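Local coordinates for purine nucleoside phosphorylase (Caulobacter vibrioides, PDB 1XFJ), which probably cleaves purine nucleosides with phosphate, releasing the base and ribose 1-phosphate, and probably also deaminates adenosine to inosine, at residues L14-F24 with P116-R125. Sequence-based numbering, arbitrary orientation.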
loop_
_atom_site.group_PDB
_atom_site.type_symbol
_atom_site.label_atom_id
_atom_site.label_comp_id
_atom_site.label_asym_id
_atom_site.label_seq_id
_atom_site.Cartn_x
_atom_site.Cartn_y
_atom_site.Cartn_z
ATOM N N LEU A 14 12.136 4.013 8.235
ATOM C CA LEU A 14 12.062 5.104 7.269
ATOM C C LEU A 14 12.108 6.488 7.911
ATOM O O LEU A 14 12.558 7.448 7.290
ATOM C CB LEU A 14 10.776 4.984 6.444
ATOM C CG LEU A 14 10.584 3.698 5.633
ATOM C CD1 LEU A 14 9.172 3.649 5.058
ATOM C CD2 LEU A 14 11.617 3.634 4.522
ATOM N N SER A 15 11.642 6.580 9.152
ATOM C CA SER A 15 11.586 7.853 9.870
ATOM C C SER A 15 12.935 8.528 10.109
ATOM O O SER A 15 12.997 9.741 10.301
ATOM C CB SER A 15 10.875 7.659 11.207
ATOM O OG SER A 15 11.582 6.741 12.020
ATOM N N SER A 16 14.010 7.749 10.095
ATOM C CA SER A 16 15.344 8.296 10.324
ATOM C C SER A 16 16.000 8.857 9.060
ATOM O O SER A 16 17.041 9.509 9.136
ATOM C CB SER A 16 16.247 7.218 10.926
ATOM O OG SER A 16 16.308 6.083 10.078
ATOM N N LEU A 17 15.387 8.609 7.905
ATOM C CA LEU A 17 15.926 9.072 6.628
ATOM C C LEU A 17 15.676 10.558 6.351
ATOM O O LEU A 17 14.545 10.978 6.112
ATOM C CB LEU A 17 15.335 8.238 5.491
ATOM C CG LEU A 17 15.417 6.722 5.687
ATOM C CD1 LEU A 17 14.696 6.019 4.544
ATOM C CD2 LEU A 17 16.871 6.295 5.760
ATOM N N PRO A 18 16.742 11.373 6.357
ATOM C CA PRO A 18 16.609 12.809 6.105
ATOM C C PRO A 18 16.258 13.086 4.648
ATOM O O PRO A 18 16.696 12.369 3.757
ATOM C CB PRO A 18 17.986 13.343 6.480
ATOM C CG PRO A 18 18.879 12.242 6.003
ATOM C CD PRO A 18 18.160 10.994 6.495
ATOM N N GLY A 19 15.459 14.123 4.414
ATOM C CA GLY A 19 15.075 14.460 3.056
ATOM C C GLY A 19 14.052 13.499 2.489
ATOM O O GLY A 19 13.757 13.523 1.297
ATOM N N VAL A 20 13.522 12.635 3.350
ATOM C CA VAL A 20 12.512 11.663 2.948
ATOM C C VAL A 20 11.354 11.728 3.935
ATOM O O VAL A 20 11.556 11.734 5.150
ATOM C CB VAL A 20 13.072 10.221 2.942
ATOM C CG1 VAL A 20 11.952 9.228 2.638
ATOM C CG2 VAL A 20 14.176 10.094 1.912
ATOM N N LYS A 21 10.137 11.787 3.412
ATOM C CA LYS A 21 8.966 11.837 4.273
ATOM C C LYS A 21 8.044 10.708 3.836
ATOM O O LYS A 21 7.820 10.515 2.643
ATOM C CB LYS A 21 8.271 13.199 4.139
ATOM C CG LYS A 21 7.333 13.534 5.291
ATOM C CD LYS A 21 6.869 14.986 5.218
ATOM C CE LYS A 21 6.005 15.360 6.416
ATOM N NZ LYS A 21 6.763 15.288 7.691
ATOM N N HIS A 22 7.530 9.954 4.803
ATOM C CA HIS A 22 6.654 8.825 4.510
ATOM C C HIS A 22 5.534 8.764 5.528
ATOM O O HIS A 22 5.625 9.359 6.600
ATOM C CB HIS A 22 7.430 7.518 4.619
ATOM C CG HIS A 22 7.632 7.070 6.032
ATOM N ND1 HIS A 22 6.944 6.009 6.582
ATOM C CD2 HIS A 22 8.402 7.575 7.024
ATOM C CE1 HIS A 22 7.282 5.881 7.853
ATOM N NE2 HIS A 22 8.164 6.819 8.147
ATOM N N ALA A 23 4.495 8.005 5.201
ATOM C CA ALA A 23 3.377 7.847 6.111
ATOM C C ALA A 23 2.349 6.858 5.608
ATOM O O ALA A 23 2.052 6.799 4.417
ATOM C CB ALA A 23 2.705 9.190 6.361
ATOM N N PHE A 24 1.835 6.062 6.538
ATOM C CA PHE A 24 0.772 5.110 6.257
ATOM C C PHE A 24 -0.383 5.803 6.974
ATOM O O PHE A 24 -0.437 5.826 8.202
ATOM C CB PHE A 24 1.070 3.754 6.903
ATOM C CG PHE A 24 2.253 3.044 6.306
ATOM C CD1 PHE A 24 2.161 2.438 5.055
ATOM C CD2 PHE A 24 3.467 2.996 6.985
ATOM C CE1 PHE A 24 3.266 1.790 4.489
ATOM C CE2 PHE A 24 4.575 2.354 6.432
ATOM C CZ PHE A 24 4.475 1.749 5.180
ATOM N N PRO A 116 0.125 -2.069 1.464
ATOM C CA PRO A 116 0.831 -0.973 0.802
ATOM C C PRO A 116 2.308 -1.153 1.145
ATOM O O PRO A 116 2.641 -1.591 2.247
ATOM C CB PRO A 116 0.230 0.266 1.456
ATOM C CG PRO A 116 -0.003 -0.191 2.862
ATOM C CD PRO A 116 -0.563 -1.599 2.682
ATOM N N VAL A 117 3.189 -0.840 0.206
ATOM C CA VAL A 117 4.616 -0.980 0.455
ATOM C C VAL A 117 5.352 0.291 0.070
ATOM O O VAL A 117 5.199 0.794 -1.040
ATOM C CB VAL A 117 5.220 -2.159 -0.344
ATOM C CG1 VAL A 117 6.670 -2.375 0.067
ATOM C CG2 VAL A 117 4.405 -3.422 -0.107
ATOM N N LEU A 118 6.145 0.809 1.001
ATOM C CA LEU A 118 6.925 2.011 0.748
ATOM C C LEU A 118 8.386 1.585 0.692
ATOM O O LEU A 118 8.878 0.905 1.597
ATOM C CB LEU A 118 6.706 3.031 1.865
ATOM C CG LEU A 118 5.254 3.483 2.049
ATOM C CD1 LEU A 118 5.172 4.504 3.180
ATOM C CD2 LEU A 118 4.732 4.080 0.751
ATOM N N LEU A 119 9.070 1.975 -0.379
ATOM C CA LEU A 119 10.468 1.612 -0.559
ATOM C C LEU A 119 11.324 2.830 -0.844
ATOM O O LEU A 119 10.835 3.843 -1.341
ATOM C CB LEU A 119 10.627 0.636 -1.726
ATOM C CG LEU A 119 9.787 -0.637 -1.725
ATOM C CD1 LEU A 119 8.469 -0.369 -2.429
ATOM C CD2 LEU A 119 10.546 -1.745 -2.449
ATOM N N VAL A 120 12.614 2.714 -0.555
ATOM C CA VAL A 120 13.528 3.816 -0.787
ATOM C C VAL A 120 14.981 3.370 -0.828
ATOM O O VAL A 120 15.380 2.461 -0.104
ATOM C CB VAL A 120 13.389 4.889 0.324
ATOM C CG1 VAL A 120 13.601 4.256 1.683
ATOM C CG2 VAL A 120 14.400 6.012 0.111
ATOM N N ASP A 121 15.754 3.997 -1.707
ATOM C CA ASP A 121 17.187 3.744 -1.785
ATOM C C ASP A 121 17.715 5.109 -1.351
ATOM O O ASP A 121 17.699 6.059 -2.132
ATOM C CB ASP A 121 17.644 3.453 -3.212
ATOM C CG ASP A 121 19.147 3.260 -3.303
ATOM O OD1 ASP A 121 19.865 3.870 -2.482
ATOM O OD2 ASP A 121 19.613 2.518 -4.193
ATOM N N PRO A 122 18.172 5.225 -0.094
ATOM C CA PRO A 122 18.694 6.482 0.451
ATOM C C PRO A 122 19.965 7.046 -0.184
ATOM O O PRO A 122 20.314 8.204 0.052
ATOM C CB PRO A 122 18.863 6.164 1.935
ATOM C CG PRO A 122 19.232 4.726 1.922
ATOM C CD PRO A 122 18.262 4.145 0.907
ATOM N N GLU A 123 20.656 6.240 -0.983
ATOM C CA GLU A 123 21.875 6.707 -1.641
ATOM C C GLU A 123 21.572 7.238 -3.033
ATOM O O GLU A 123 22.019 8.326 -3.408
ATOM C CB GLU A 123 22.907 5.578 -1.725
ATOM C CG GLU A 123 24.170 5.933 -2.512
ATOM C CD GLU A 123 24.789 7.251 -2.072
ATOM O OE1 GLU A 123 24.871 7.493 -0.851
ATOM O OE2 GLU A 123 25.203 8.041 -2.948
ATOM N N ALA A 124 20.809 6.471 -3.802
ATOM C CA ALA A 124 20.446 6.880 -5.151
ATOM C C ALA A 124 19.341 7.926 -5.084
ATOM O O ALA A 124 19.054 8.602 -6.071
ATOM C CB ALA A 124 19.979 5.675 -5.955
ATOM N N ARG A 125 18.732 8.056 -3.909
ATOM C CA ARG A 125 17.646 9.008 -3.697
ATOM C C ARG A 125 16.473 8.663 -4.612
ATOM O O ARG A 125 16.082 9.447 -5.477
ATOM C CB ARG A 125 18.124 10.442 -3.963
ATOM C CG ARG A 125 19.205 10.938 -3.002
ATOM C CD ARG A 125 18.678 11.140 -1.577
ATOM N NE ARG A 125 17.644 12.175 -1.509
ATOM C CZ ARG A 125 17.023 12.549 -0.393
ATOM N NH1 ARG A 125 17.325 11.980 0.767
ATOM N NH2 ARG A 125 16.092 13.496 -0.436
#
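Pro116 sets its CG 4.1 Å from CD1 of the Phe24 ring, whose outer part swings across to the facing strand. Leu118 is the main apolar contact: its CD1 lies over one face of the Phe24 ring, 3.8 Å from its centroid and 25° off the normal, a CH-pi contact. The same methyl meets the His22 ring at its edge, while Leu118 CB touches CD1 of Leu14, the two leucines crossing at about a right angle. Val117 and Leu119 turn away, onto helix 206-216. At Val120, CG1 sits between backbone N and carbonyl carbon (chi1 56°), where it meets both Leu14 CD2 and, tip to tip, Leu17 CD1, each at 3.5 Å. Pro122 then lies beside Leu17 CD2. Past the Asx turn closed by Asp121, Arg125 bends at chi2 and chi3 and brings its guanidinium back to the type II turn Leu17-Val20. Arg125 NH1 donates to Pro18 O (3.1 Å) in the plane of both groups; Arg125 NH2 reaches Gly19 O at 2.9 Å from above the carbonyl plane. No backbone bond joins the strands, which run antiparallel at 167° with axes 8.9 Å apart and belong to different sheets. The chemistry divides accordingly: buried apolar packing between sheet faces in the middle, and at the partly exposed end a polar grip by Arg125 on two carbonyls, consistent with the turn being held against the neighbouring sheet.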